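PDB 3MVG: ribosome inactivating type 1 protein from Iris hollandica, which belongs to the single-chain (type 1) ribosome-inactivating proteins, plant proteins that act against ribosomes and share a mixed alpha/beta fold. Local coordinates for residues 3-8 and 51-56; 17-22 and 157-162; 60-65 and 76-81. All coordinates share one frame; numbering follows the deposited sequence. Where two conformers were deposited one is given.

Interaction 1 (3-8 and 51-56)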
ATOM      1  N   THR A   3      15.612  20.142  -1.770  1.00 14.05           N
ATOM      2  CA  THR A   3      15.431  19.447  -0.491  1.00 14.41           C
ATOM      3  C   THR A   3      13.981  19.054  -0.259  1.00 14.19           C
ATOM      4  O   THR A   3      13.066  19.851  -0.511  1.00 14.88           O
ATOM      5  CB  THR A   3      15.938  20.325   0.675  1.00 14.94           C
ATOM      6  OG1 THR A   3      17.306  20.663   0.435  1.00 15.57           O
ATOM      7  CG2 THR A   3      15.829  19.604   2.026  1.00 15.76           C
ATOM      8  N   VAL A   4      13.797  17.811   0.197  0.50 13.70           N
ATOM      9  CA  VAL A   4      12.509  17.231   0.587  0.50 13.48           C
ATOM     10  C   VAL A   4      12.595  16.858   2.069  0.50 13.30           C
ATOM     11  O   VAL A   4      13.534  16.177   2.479  0.50 12.98           O
ATOM     12  CB  VAL A   4      12.214  15.939  -0.209  0.50 13.70           C
ATOM     13  CG1 VAL A   4      10.874  15.348   0.212  0.50 13.40           C
ATOM     14  CG2 VAL A   4      12.245  16.205  -1.709  0.50 13.73           C
ATOM     15  N   GLU A   5      11.635  17.301   2.877  0.50 13.38           N
ATOM     16  CA  GLU A   5      11.708  17.096   4.330  0.50 13.52           C
ATOM     17  C   GLU A   5      10.680  16.113   4.886  0.50 12.96           C
ATOM     18  O   GLU A   5       9.592  15.953   4.330  0.50 13.01           O
ATOM     19  CB  GLU A   5      11.564  18.429   5.073  0.50 14.22           C
ATOM     20  CG  GLU A   5      12.618  19.467   4.736  0.50 15.38           C
ATOM     21  CD  GLU A   5      12.478  20.726   5.571  0.50 17.08           C
ATOM     22  OE1 GLU A   5      11.335  21.199   5.736  0.50 18.70           O
ATOM     23  OE2 GLU A   5      13.509  21.247   6.049  0.50 18.45           O
ATOM     24  N   PHE A   6      11.034  15.476   6.002  1.00 12.52           N
ATOM     25  CA  PHE A   6      10.120  14.610   6.747  1.00 12.30           C
ATOM     26  C   PHE A   6      10.446  14.726   8.231  1.00 12.08           C
ATOM     27  O   PHE A   6      11.617  14.688   8.620  1.00 11.84           O
ATOM     28  CB  PHE A   6      10.228  13.148   6.305  1.00 12.38           C
ATOM     29  CG  PHE A   6       9.349  12.221   7.097  1.00 11.97           C
ATOM     30  CD1 PHE A   6       9.884  11.437   8.115  1.00 12.79           C
ATOM     31  CD2 PHE A   6       7.979  12.160   6.860  1.00 13.53           C
ATOM     32  CE1 PHE A   6       9.073  10.598   8.862  1.00 14.17           C
ATOM     33  CE2 PHE A   6       7.164  11.316   7.618  1.00 14.37           C
ATOM     34  CZ  PHE A   6       7.722  10.537   8.611  1.00 13.96           C
ATOM     35  N   ARG A   7       9.405  14.877   9.052  1.00 12.28           N
ATOM     36  CA  ARG A   7       9.554  14.945  10.510  1.00 12.32           C
ATOM     37  C   ARG A   7       8.775  13.833  11.170  1.00 12.22           C
ATOM     38  O   ARG A   7       7.612  13.603  10.826  1.00 11.97           O
ATOM     39  CB  ARG A   7       9.067  16.286  11.059  1.00 13.44           C
ATOM     40  CG  ARG A   7       9.587  17.462  10.282  1.00 14.54           C
ATOM     41  CD  ARG A   7       9.770  18.658  11.166  1.00 17.45           C
ATOM     42  NE  ARG A   7      10.236  19.797  10.382  1.00 18.11           N
ATOM     43  CZ  ARG A   7      10.772  20.893  10.901  1.00 18.91           C
ATOM     44  NH1 ARG A   7      10.900  21.000  12.216  1.00 20.37           N
ATOM     45  NH2 ARG A   7      11.173  21.877  10.108  1.00 20.74           N
ATOM     46  N   VAL A   8       9.387  13.150  12.133  1.00 11.89           N
ATOM     47  CA  VAL A   8       8.674  12.067  12.799  1.00 12.46           C
ATOM     48  C   VAL A   8       7.493  12.530  13.661  1.00 12.40           C
ATOM     49  O   VAL A   8       6.486  11.831  13.747  1.00 12.50           O
ATOM     50  CB  VAL A   8       9.596  11.125  13.620  1.00 11.68           C
ATOM     51  CG1 VAL A   8      10.560  10.376  12.704  1.00 12.38           C
ATOM     52  CG2 VAL A   8      10.351  11.862  14.711  1.00 11.96           C
ATOM     53  N   PHE A  51      18.571  16.375  -1.633  1.00 11.69           N
ATOM     54  CA  PHE A  51      18.706  16.335  -0.179  1.00 11.69           C
ATOM     55  C   PHE A  51      17.384  15.907   0.446  1.00 11.14           C
ATOM     56  O   PHE A  51      16.316  16.378   0.034  1.00 11.37           O
ATOM     57  CB  PHE A  51      19.070  17.719   0.365  1.00 12.04           C
ATOM     58  CG  PHE A  51      20.526  18.118   0.193  1.00 13.38           C
ATOM     59  CD1 PHE A  51      20.958  19.323   0.727  1.00 15.74           C
ATOM     60  CD2 PHE A  51      21.463  17.308  -0.452  1.00 14.51           C
ATOM     61  CE1 PHE A  51      22.290  19.743   0.605  1.00 16.56           C
ATOM     62  CE2 PHE A  51      22.803  17.724  -0.585  1.00 15.75           C
ATOM     63  CZ  PHE A  51      23.209  18.941  -0.049  1.00 16.33           C
ATOM     64  N   VAL A  52      17.464  15.056   1.466  1.00 10.82           N
ATOM     65  CA  VAL A  52      16.303  14.611   2.218  1.00 11.22           C
ATOM     66  C   VAL A  52      16.581  14.924   3.677  1.00 11.11           C
ATOM     67  O   VAL A  52      17.400  14.261   4.317  1.00 10.76           O
ATOM     68  CB  VAL A  52      16.037  13.099   2.026  1.00 11.06           C
ATOM     69  CG1 VAL A  52      14.838  12.653   2.859  1.00 12.09           C
ATOM     70  CG2 VAL A  52      15.782  12.799   0.567  1.00 12.39           C
ATOM     71  N   ARG A  53      15.934  15.969   4.187  1.00 11.05           N
ATOM     72  CA  ARG A  53      16.156  16.398   5.556  1.00 11.79           C
ATOM     73  C   ARG A  53      15.158  15.726   6.481  1.00 11.41           C
ATOM     74  O   ARG A  53      13.941  15.853   6.298  1.00 11.98           O
ATOM     75  CB  ARG A  53      16.100  17.923   5.676  1.00 12.66           C
ATOM     76  CG  ARG A  53      16.511  18.419   7.066  1.00 14.77           C
ATOM     77  CD  ARG A  53      17.010  19.860   7.096  0.80 19.52           C
ATOM     78  NE  ARG A  53      16.151  20.782   6.358  0.80 23.93           N
ATOM     79  CZ  ARG A  53      16.549  21.505   5.314  0.80 25.59           C
ATOM     80  NH1 ARG A  53      15.694  22.315   4.705  0.80 27.03           N
ATOM     81  NH2 ARG A  53      17.799  21.425   4.877  1.00 28.19           N
ATOM     82  N   LEU A  54      15.683  14.994   7.458  1.00 11.13           N
ATOM     83  CA  LEU A  54      14.872  14.192   8.364  1.00 11.25           C
ATOM     84  C   LEU A  54      15.029  14.687   9.783  1.00 11.16           C
ATOM     85  O   LEU A  54      16.146  14.929  10.230  1.00 12.11           O
ATOM     86  CB  LEU A  54      15.322  12.735   8.306  1.00 11.54           C
ATOM     87  CG  LEU A  54      15.294  12.043   6.942  1.00 10.80           C
ATOM     88  CD1 LEU A  54      15.919  10.675   7.065  1.00 11.91           C
ATOM     89  CD2 LEU A  54      13.868  11.938   6.443  1.00 11.93           C
ATOM     90  N   PHE A  55      13.912  14.785  10.502  1.00 11.07           N
ATOM     91  CA  PHE A  55      13.885  15.336  11.867  1.00 10.85           C
ATOM     92  C   PHE A  55      13.435  14.285  12.871  1.00 10.95           C
ATOM     93  O   PHE A  55      12.422  13.613  12.661  1.00 10.78           O
ATOM     94  CB  PHE A  55      12.932  16.533  11.940  1.00 11.46           C
ATOM     95  CG  PHE A  55      13.375  17.734  11.139  1.00 11.82           C
ATOM     96  CD1 PHE A  55      13.197  17.785   9.764  1.00 13.61           C
ATOM     97  CD2 PHE A  55      13.933  18.844  11.777  1.00 13.25           C
ATOM     98  CE1 PHE A  55      13.589  18.902   9.029  1.00 14.11           C
ATOM     99  CE2 PHE A  55      14.324  19.974  11.047  1.00 14.33           C
ATOM    100  CZ  PHE A  55      14.154  20.001   9.677  1.00 14.96           C
ATOM    101  N   ASP A  56      14.187  14.144  13.961  1.00 10.56           N
ATOM    102  CA  ASP A  56      13.843  13.196  15.019  1.00 11.48           C
ATOM    103  C   ASP A  56      12.773  13.750  15.968  1.00 11.46           C
ATOM    104  O   ASP A  56      12.188  14.790  15.681  1.00 11.28           O
ATOM    105  CB  ASP A  56      15.103  12.715  15.756  1.00 11.68           C
ATOM    106  CG  ASP A  56      15.720  13.769  16.669  1.00 11.86           C
ATOM    107  OD1 ASP A  56      15.113  14.845  16.894  1.00 11.76           O
ATOM    108  OD2 ASP A  56      16.836  13.504  17.163  1.00 12.76           O
TER
HETATM  109  O   HOH W   1      18.880  21.730   2.379  1.00 34.55           O
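Strands 3-7 and 51-55 run parallel with their axes 4.6 Å apart at 20°, an edge pair of the mixed six-stranded sheet in this ribosome-inactivating protein fold. Backbone bonds alternate along the pair from V4 N to F51 O at one end to V8 N to F55 O at the other, pairing T3 with F51 and R7 with F55. The apolar face carrying V4, F6, V52 and L54 packs against helices 13-27 and 126-138; on it L54 CD2 meets the edge of the F6 ring and sits 3.8 Å from F6 CB. On the other face, E5 and R53 lie alongside each other and form a salt bridge, described for one of two E5 conformers: R53 NE reaches the anti lone pair of E5 OE2 at 2.7 Å, while R53 NH1 comes to the same OE2 from above the carboxylate plane. T3 CG2 lies over the rim of one face of the R53 guanidinium. A water donates to T3 OG1, itself hydrogen-bonded to I1 O, and accepts from R53 NH2. The R7 guanidinium stacks flat on one face of the F55 ring, a cation-pi contact with planes 4° apart and R7 CZ 3.6 Å from the ring centroid.

Interaction 2 (17-22 and 157-162)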
ATOM      1  N   SER A  17       3.277   8.891   3.447  1.00 10.93           N
ATOM      2  CA  SER A  17       3.059   8.650   2.023  1.00 11.42           C
ATOM      3  C   SER A  17       3.222   9.917   1.184  1.00 10.69           C
ATOM      4  O   SER A  17       3.759   9.854   0.071  1.00 10.81           O
ATOM      5  CB  SER A  17       1.692   8.032   1.806  1.00 11.59           C
ATOM      6  OG  SER A  17       1.680   6.721   2.316  1.00 13.97           O
ATOM      7  N   ASP A  18       2.774  11.063   1.698  1.00 11.19           N
ATOM      8  CA  ASP A  18       2.967  12.327   0.996  1.00 11.62           C
ATOM      9  C   ASP A  18       4.449  12.647   0.835  1.00 11.24           C
ATOM     10  O   ASP A  18       4.882  13.104  -0.227  1.00 10.89           O
ATOM     11  CB  ASP A  18       2.260  13.475   1.733  1.00 11.91           C
ATOM     12  CG  ASP A  18       0.745  13.494   1.509  1.00 14.14           C
ATOM     13  OD1 ASP A  18       0.228  12.756   0.648  1.00 15.96           O
ATOM     14  OD2 ASP A  18       0.060  14.274   2.204  1.00 17.22           O
ATOM     15  N   PHE A  19       5.220  12.432   1.898  1.00 10.75           N
ATOM     16  CA  PHE A  19       6.665  12.598   1.847  1.00 10.33           C
ATOM     17  C   PHE A  19       7.285  11.753   0.726  1.00  9.78           C
ATOM     18  O   PHE A  19       8.013  12.267  -0.110  1.00 10.08           O
ATOM     19  CB  PHE A  19       7.275  12.273   3.218  1.00 10.89           C
ATOM     20  CG  PHE A  19       8.727  11.872   3.171  1.00 10.75           C
ATOM     21  CD1 PHE A  19       9.696  12.745   2.690  1.00 11.12           C
ATOM     22  CD2 PHE A  19       9.127  10.632   3.632  1.00 11.49           C
ATOM     23  CE1 PHE A  19      11.045  12.382   2.647  1.00 12.19           C
ATOM     24  CE2 PHE A  19      10.474  10.259   3.596  1.00 12.43           C
ATOM     25  CZ  PHE A  19      11.432  11.139   3.102  1.00 12.06           C
ATOM     26  N   LEU A  20       6.964  10.470   0.701  1.00  9.41           N
ATOM     27  CA  LEU A  20       7.545   9.587  -0.304  1.00  9.42           C
ATOM     28  C   LEU A  20       7.127   9.979  -1.705  1.00  9.87           C
ATOM     29  O   LEU A  20       7.921   9.871  -2.635  1.00  9.72           O
ATOM     30  CB  LEU A  20       7.173   8.133  -0.034  1.00  9.80           C
ATOM     31  CG  LEU A  20       7.787   7.511   1.222  1.00 10.16           C
ATOM     32  CD1 LEU A  20       7.331   6.078   1.298  1.00 11.26           C
ATOM     33  CD2 LEU A  20       9.314   7.568   1.203  1.00 10.89           C
ATOM     34  N   GLN A  21       5.887  10.420  -1.878  1.00  9.94           N
ATOM     35  CA  GLN A  21       5.443  10.784  -3.219  1.00 10.89           C
ATOM     36  C   GLN A  21       6.161  12.038  -3.705  1.00 11.33           C
ATOM     37  O   GLN A  21       6.598  12.104  -4.860  1.00 11.46           O
ATOM     38  CB  GLN A  21       3.922  10.930  -3.296  1.00 11.34           C
ATOM     39  CG  GLN A  21       3.418  11.085  -4.735  1.00 11.66           C
ATOM     40  CD  GLN A  21       3.882   9.950  -5.634  1.00 11.06           C
ATOM     41  OE1 GLN A  21       3.862   8.785  -5.244  1.00 12.71           O
ATOM     42  NE2 GLN A  21       4.301  10.284  -6.848  1.00 11.82           N
ATOM     43  N   ASN A  22       6.300  13.037  -2.837  0.50 11.75           N
ATOM     44  CA  ASN A  22       7.082  14.225  -3.184  0.50 12.34           C
ATOM     45  C   ASN A  22       8.533  13.864  -3.497  0.50 11.66           C
ATOM     46  O   ASN A  22       9.146  14.414  -4.417  0.50 11.50           O
ATOM     47  CB  ASN A  22       7.019  15.265  -2.065  0.50 13.10           C
ATOM     48  CG  ASN A  22       5.729  16.053  -2.078  0.50 14.99           C
ATOM     49  OD1 ASN A  22       5.167  16.331  -3.139  0.50 17.79           O
ATOM     50  ND2 ASN A  22       5.255  16.430  -0.898  0.50 17.52           N
ATOM     51  N   GLN A 157      16.322   1.859   4.001  1.00  9.07           N
ATOM     52  CA  GLN A 157      15.106   1.104   3.750  1.00  9.79           C
ATOM     53  C   GLN A 157      13.847   1.953   3.824  1.00  9.38           C
ATOM     54  O   GLN A 157      12.933   1.760   3.032  1.00  9.94           O
ATOM     55  CB  GLN A 157      15.011  -0.105   4.661  1.00 10.32           C
ATOM     56  CG  GLN A 157      16.039  -1.165   4.345  1.00 10.49           C
ATOM     57  CD  GLN A 157      15.878  -2.362   5.228  1.00 10.94           C
ATOM     58  OE1 GLN A 157      15.304  -3.378   4.828  1.00 11.56           O
ATOM     59  NE2 GLN A 157      16.349  -2.245   6.459  1.00 10.40           N
ATOM     60  N   LEU A 158      13.799   2.901   4.756  1.00  8.95           N
ATOM     61  CA  LEU A 158      12.594   3.705   4.964  1.00  9.33           C
ATOM     62  C   LEU A 158      12.502   4.933   4.071  1.00  9.28           C
ATOM     63  O   LEU A 158      11.457   5.601   4.053  1.00  9.82           O
ATOM     64  CB  LEU A 158      12.432   4.074   6.443  1.00  9.60           C
ATOM     65  CG  LEU A 158      12.238   2.867   7.362  1.00  9.69           C
ATOM     66  CD1 LEU A 158      12.212   3.317   8.810  1.00 11.58           C
ATOM     67  CD2 LEU A 158      10.954   2.142   7.017  1.00 12.35           C
ATOM     68  N   VAL A 159      13.565   5.223   3.321  1.00  8.88           N
ATOM     69  CA  VAL A 159      13.569   6.338   2.381  1.00  9.21           C
ATOM     70  C   VAL A 159      13.772   5.821   0.953  1.00  8.97           C
ATOM     71  O   VAL A 159      12.877   5.958   0.123  1.00  9.39           O
ATOM     72  CB  VAL A 159      14.633   7.403   2.763  1.00  9.22           C
ATOM     73  CG1 VAL A 159      14.712   8.479   1.709  1.00 10.37           C
ATOM     74  CG2 VAL A 159      14.301   8.010   4.128  1.00  9.66           C
ATOM     75  N   SER A 160      14.927   5.213   0.667  1.00  9.04           N
ATOM     76  CA  SER A 160      15.225   4.741  -0.695  1.00  9.35           C
ATOM     77  C   SER A 160      14.376   3.542  -1.112  1.00  9.40           C
ATOM     78  O   SER A 160      13.822   3.519  -2.212  1.00  9.32           O
ATOM     79  CB  SER A 160      16.700   4.382  -0.827  1.00  9.67           C
ATOM     80  OG  SER A 160      17.534   5.503  -0.588  1.00 10.89           O
ATOM     81  N   GLU A 161      14.286   2.529  -0.256  1.00  9.36           N
ATOM     82  CA  GLU A 161      13.603   1.299  -0.667  1.00  9.53           C
ATOM     83  C   GLU A 161      12.098   1.476  -0.774  1.00  9.24           C
ATOM     84  O   GLU A 161      11.468   0.908  -1.663  1.00  9.67           O
ATOM     85  CB  GLU A 161      13.942   0.113   0.237  1.00 10.27           C
ATOM     86  CG  GLU A 161      15.433  -0.253   0.307  1.00 10.99           C
ATOM     87  CD  GLU A 161      16.017  -0.843  -0.965  1.00 12.96           C
ATOM     88  OE1 GLU A 161      15.322  -0.916  -2.003  1.00 15.18           O
ATOM     89  OE2 GLU A 161      17.195  -1.244  -0.909  1.00 14.09           O
ATOM     90  N   THR A 162      11.512   2.242   0.144  1.00  9.34           N
ATOM     91  CA  THR A 162      10.090   2.579   0.061  1.00  9.08           C
ATOM     92  C   THR A 162       9.785   3.502  -1.133  1.00  9.05           C
ATOM     93  O   THR A 162       8.724   3.384  -1.746  1.00  9.53           O
ATOM     94  CB  THR A 162       9.608   3.220   1.360  1.00  9.37           C
ATOM     95  OG1 THR A 162      10.492   4.295   1.666  1.00  9.91           O
ATOM     96  CG2 THR A 162       9.600   2.208   2.515  1.00 10.11           C
TER
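Helix segments 17-22 and 157-162 pass with axes 10.4 Å apart at 51°; L20 and V159 have the nearest CA atoms, 7.4 Å apart. No hydrogen bond crosses between them. The contact is made by buried side chains, with L20 CD2 also near the L158 and V159 carbonyl oxygens. L20 does most of the touching. Both its methyls face the hydroxyl of T162, with L20 CD2 3.5 Å and L20 CD1 3.6 Å from T162 OG1, and the two side chains cross at about a right angle. With chi1 at 52°, T162 OG1 lies between its own backbone nitrogen and carbonyl carbon, turned back toward the preceding turn, where the L158 and V159 carbonyl oxygens are its weak, alternative acceptors. That turn is a wider pi-type one, with T162 N bonded to Q157 O at 3.3 Å. L158 O also accepts from the Y16 hydroxyl. Beside this, V159 CG2 comes to the edge of the F19 ring, 4.4 Å from F19 CZ, and F19 itself meets the ring of F6 on the sheet. This is helix-helix packing without crossing hydrogen bonds in the buried interior of the ribosome-inactivating protein fold, joining the N-terminal helix 13-27 to the long helix 146-164.

Interaction 3 (60-65 and 76-81)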
ATOM      1  N   ARG A  60      15.741  17.460  15.860  0.50 12.68           N
ATOM      2  CA  ARG A  60      17.144  17.486  15.475  0.50 12.94           C
ATOM      3  C   ARG A  60      17.253  16.847  14.099  0.50 12.76           C
ATOM      4  O   ARG A  60      16.829  15.702  13.918  0.50 12.54           O
ATOM      5  CB  ARG A  60      17.998  16.726  16.484  0.50 13.19           C
ATOM      6  CG  ARG A  60      18.021  17.355  17.871  0.50 14.80           C
ATOM      7  CD  ARG A  60      18.558  16.382  18.904  0.50 18.40           C
ATOM      8  NE  ARG A  60      17.626  15.284  19.135  0.50 20.87           N
ATOM      9  CZ  ARG A  60      16.758  15.243  20.141  0.50 21.45           C
ATOM     10  NH1 ARG A  60      16.703  16.234  21.020  0.50 22.59           N
ATOM     11  NH2 ARG A  60      15.947  14.207  20.268  0.50 22.29           N
ATOM     12  N   PRO A  61      17.800  17.586  13.118  1.00 12.58           N
ATOM     13  CA  PRO A  61      17.830  17.070  11.759  1.00 12.71           C
ATOM     14  C   PRO A  61      19.140  16.424  11.334  1.00 12.41           C
ATOM     15  O   PRO A  61      20.204  16.719  11.880  1.00 13.18           O
ATOM     16  CB  PRO A  61      17.627  18.329  10.927  1.00 13.13           C
ATOM     17  CG  PRO A  61      18.358  19.396  11.715  1.00 13.67           C
ATOM     18  CD  PRO A  61      18.244  18.998  13.178  1.00 13.06           C
ATOM     19  N   ILE A  62      19.044  15.503  10.377  0.50 11.94           N
ATOM     20  CA  ILE A  62      20.180  15.083   9.541  0.50 11.33           C
ATOM     21  C   ILE A  62      19.700  15.106   8.096  0.50 11.39           C
ATOM     22  O   ILE A  62      18.512  14.875   7.849  0.50 11.33           O
ATOM     23  CB  ILE A  62      20.765  13.681   9.919  0.50 11.19           C
ATOM     24  CG1 ILE A  62      19.780  12.543   9.628  0.50 11.22           C
ATOM     25  CG2 ILE A  62      21.226  13.665  11.357  0.50 11.77           C
ATOM     26  CD1 ILE A  62      19.989  11.890   8.285  0.50 11.39           C
ATOM     27  N   THR A  63      20.601  15.403   7.155  1.00 11.39           N
ATOM     28  CA  THR A  63      20.239  15.485   5.752  1.00 11.94           C
ATOM     29  C   THR A  63      20.898  14.367   4.981  1.00 11.55           C
ATOM     30  O   THR A  63      22.124  14.334   4.879  1.00 12.17           O
ATOM     31  CB  THR A  63      20.627  16.839   5.149  1.00 12.12           C
ATOM     32  OG1 THR A  63      19.992  17.880   5.902  1.00 13.79           O
ATOM     33  CG2 THR A  63      20.189  16.935   3.679  1.00 13.81           C
ATOM     34  N   LEU A  64      20.091  13.462   4.439  1.00 10.99           N
ATOM     35  CA  LEU A  64      20.611  12.455   3.528  1.00 10.92           C
ATOM     36  C   LEU A  64      20.856  13.080   2.165  1.00 10.71           C
ATOM     37  O   LEU A  64      20.086  13.941   1.720  1.00 11.64           O
ATOM     38  CB  LEU A  64      19.618  11.312   3.360  1.00 11.06           C
ATOM     39  CG  LEU A  64      19.186  10.532   4.600  1.00 11.52           C
ATOM     40  CD1 LEU A  64      18.131   9.510   4.210  1.00 12.54           C
ATOM     41  CD2 LEU A  64      20.381   9.850   5.249  1.00 12.09           C
ATOM     42  N   VAL A  65      21.927  12.656   1.508  1.00 10.99           N
ATOM     43  CA  VAL A  65      22.176  13.042   0.127  1.00 10.83           C
ATOM     44  C   VAL A  65      21.875  11.828  -0.727  1.00 10.47           C
ATOM     45  O   VAL A  65      22.489  10.770  -0.551  1.00 11.04           O
ATOM     46  CB  VAL A  65      23.630  13.508  -0.087  1.00 10.66           C
ATOM     47  CG1 VAL A  65      23.831  13.997  -1.522  1.00 11.75           C
ATOM     48  CG2 VAL A  65      23.997  14.591   0.927  1.00 11.29           C
ATOM     49  N   TYR A  76      25.596  11.852   4.150  1.00 10.50           N
ATOM     50  CA  TYR A  76      24.631  12.556   4.988  1.00 10.40           C
ATOM     51  C   TYR A  76      25.317  13.702   5.706  1.00 11.15           C
ATOM     52  O   TYR A  76      26.535  13.673   5.911  1.00 11.24           O
ATOM     53  CB  TYR A  76      23.905  11.610   5.979  1.00 10.71           C
ATOM     54  CG  TYR A  76      24.774  11.110   7.100  1.00 10.20           C
ATOM     55  CD1 TYR A  76      25.486   9.919   6.979  1.00 10.69           C
ATOM     56  CD2 TYR A  76      24.896  11.838   8.287  1.00 10.17           C
ATOM     57  CE1 TYR A  76      26.299   9.464   8.012  1.00 11.26           C
ATOM     58  CE2 TYR A  76      25.712  11.398   9.319  1.00 10.81           C
ATOM     59  CZ  TYR A  76      26.413  10.212   9.176  1.00 11.07           C
ATOM     60  OH  TYR A  76      27.233   9.747  10.173  1.00 11.89           O
ATOM     61  N   GLN A  77      24.534  14.705   6.089  1.00 11.40           N
ATOM     62  CA  GLN A  77      25.020  15.800   6.925  1.00 11.76           C
ATOM     63  C   GLN A  77      24.441  15.709   8.326  1.00 11.40           C
ATOM     64  O   GLN A  77      23.246  15.437   8.498  1.00 11.32           O
ATOM     65  CB  GLN A  77      24.643  17.143   6.318  1.00 12.39           C
ATOM     66  CG  GLN A  77      25.301  18.335   7.022  1.00 14.71           C
ATOM     67  CD  GLN A  77      24.790  19.667   6.534  1.00 18.52           C
ATOM     68  OE1 GLN A  77      25.573  20.591   6.301  0.80 21.40           O
ATOM     69  NE2 GLN A  77      23.480  19.782   6.381  1.00 19.94           N
ATOM     70  N   ALA A  78      25.295  15.937   9.321  1.00 11.46           N
ATOM     71  CA  ALA A  78      24.878  16.017  10.718  1.00 12.35           C
ATOM     72  C   ALA A  78      25.684  17.107  11.386  1.00 13.15           C
ATOM     73  O   ALA A  78      26.908  17.114  11.294  1.00 12.55           O
ATOM     74  CB  ALA A  78      25.114  14.696  11.419  1.00 12.96           C
ATOM     75  N   GLN A  79      24.992  18.027  12.054  1.00 14.08           N
ATOM     76  CA  GLN A  79      25.628  19.130  12.793  1.00 15.35           C
ATOM     77  C   GLN A  79      26.720  19.820  11.972  1.00 15.80           C
ATOM     78  O   GLN A  79      27.870  19.941  12.406  1.00 16.52           O
ATOM     79  CB  GLN A  79      26.169  18.646  14.141  1.00 15.83           C
ATOM     80  CG  GLN A  79      25.091  18.127  15.082  1.00 17.02           C
ATOM     81  CD  GLN A  79      25.583  17.975  16.506  1.00 18.38           C
ATOM     82  OE1 GLN A  79      26.067  18.936  17.111  1.00 21.14           O
ATOM     83  NE2 GLN A  79      25.452  16.784  17.057  1.00 17.74           N
ATOM     84  N   ASN A  80      26.347  20.244  10.770  1.00 16.47           N
ATOM     85  CA  ASN A  80      27.215  21.039   9.894  1.00 17.13           C
ATOM     86  C   ASN A  80      28.517  20.357   9.434  1.00 16.59           C
ATOM     87  O   ASN A  80      29.521  21.026   9.161  1.00 17.18           O
ATOM     88  CB  ASN A  80      27.511  22.410  10.526  1.00 17.81           C
ATOM     89  CG  ASN A  80      27.781  23.484   9.491  0.80 19.54           C
ATOM     90  OD1 ASN A  80      27.220  23.464   8.394  0.80 22.79           O
ATOM     91  ND2 ASN A  80      28.648  24.425   9.834  0.80 22.41           N
ATOM     92  N   ARG A  81      28.495  19.030   9.356  1.00 14.77           N
ATOM     93  CA  ARG A  81      29.556  18.274   8.696  1.00 13.74           C
ATOM     94  C   ARG A  81      28.938  17.176   7.840  1.00 13.07           C
ATOM     95  O   ARG A  81      27.969  16.528   8.259  1.00 12.50           O
ATOM     96  CB  ARG A  81      30.543  17.669   9.702  1.00 14.06           C
ATOM     97  CG  ARG A  81      31.811  17.164   9.018  1.00 14.73           C
ATOM     98  CD  ARG A  81      32.809  16.567   9.982  1.00 14.97           C
ATOM     99  NE  ARG A  81      34.088  16.385   9.300  1.00 16.25           N
ATOM    100  CZ  ARG A  81      35.119  15.691   9.774  1.00 15.47           C
ATOM    101  NH1 ARG A  81      35.051  15.072  10.950  1.00 16.73           N
ATOM    102  NH2 ARG A  81      36.223  15.606   9.044  1.00 17.00           N
TER
HETATM  103  O   HOH W   2      22.271  18.450  11.928  1.00 22.01           O
HETATM  104  O   HOH W   3      21.180  18.571   8.463  1.00 23.82           O
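Y76 opens the contact, its CB 4.0 Å from L64 CD2 where the two side chains cross at a slant in a non-hydrogen-bonded pair of the antiparallel strands 61-65 and 76-78. The Y76 CG lies between its backbone nitrogen and carbonyl carbon (chi1 71°), which carries the ring away from strand 61-65; the methyl of A78 lies at the ring edge, and Y83 meets the same ring from the next strand. Q77 is the hydrogen-bonded partner of T63: Q77 N gives a bond to T63 O at 2.7 Å, and T63 N returns one to Q77 O at 3.0 Å. Their side chains lie alongside and point the same way. The polar ends, T63 OG1 and Q77 NE2, stay 4.0 Å apart, bridged by a water 2.9 Å from T63 OG1 and bound only weakly by Q77 NE2. A78 then puts its CB 4.0 Å from I62 CG2, on the face packed by helix 126-138. By Q79 the two chains have moved apart, and a water spans from P61 O, to which it donates, to Q79 N, from which it accepts. From A78 to R81 the chain reverses in a type I' turn, with A78 N bonded to R81 O. Antiparallel strands 61-67 and 72-78 form a beta hairpin, and this tight turn leads its second strand into strand 81-84, the next in the sheet's antiparallel meander.

Overall arrangement
From the N terminus, strand 3-7 leads into helix 13-27, and interaction 1 closes the first loop when strand 49-55 comes back beside strand 3-7. Interaction 3 then opens and closes a short hairpin loop, in series with interaction 1 and on the same sheet: strands 49-55 and 61-67 are neighbours, with V52 O to L64 N and L54 N to I62 O as probable hydrogen bonds. Interaction 2 starts within the loop of interaction 1 and closes only at helix 146-164, so the two cross, while interaction 3 is nested inside it. F19 joins helix and sheet, packing on V4, F6 and V52; V159 CG2 likewise touches L64 CD1.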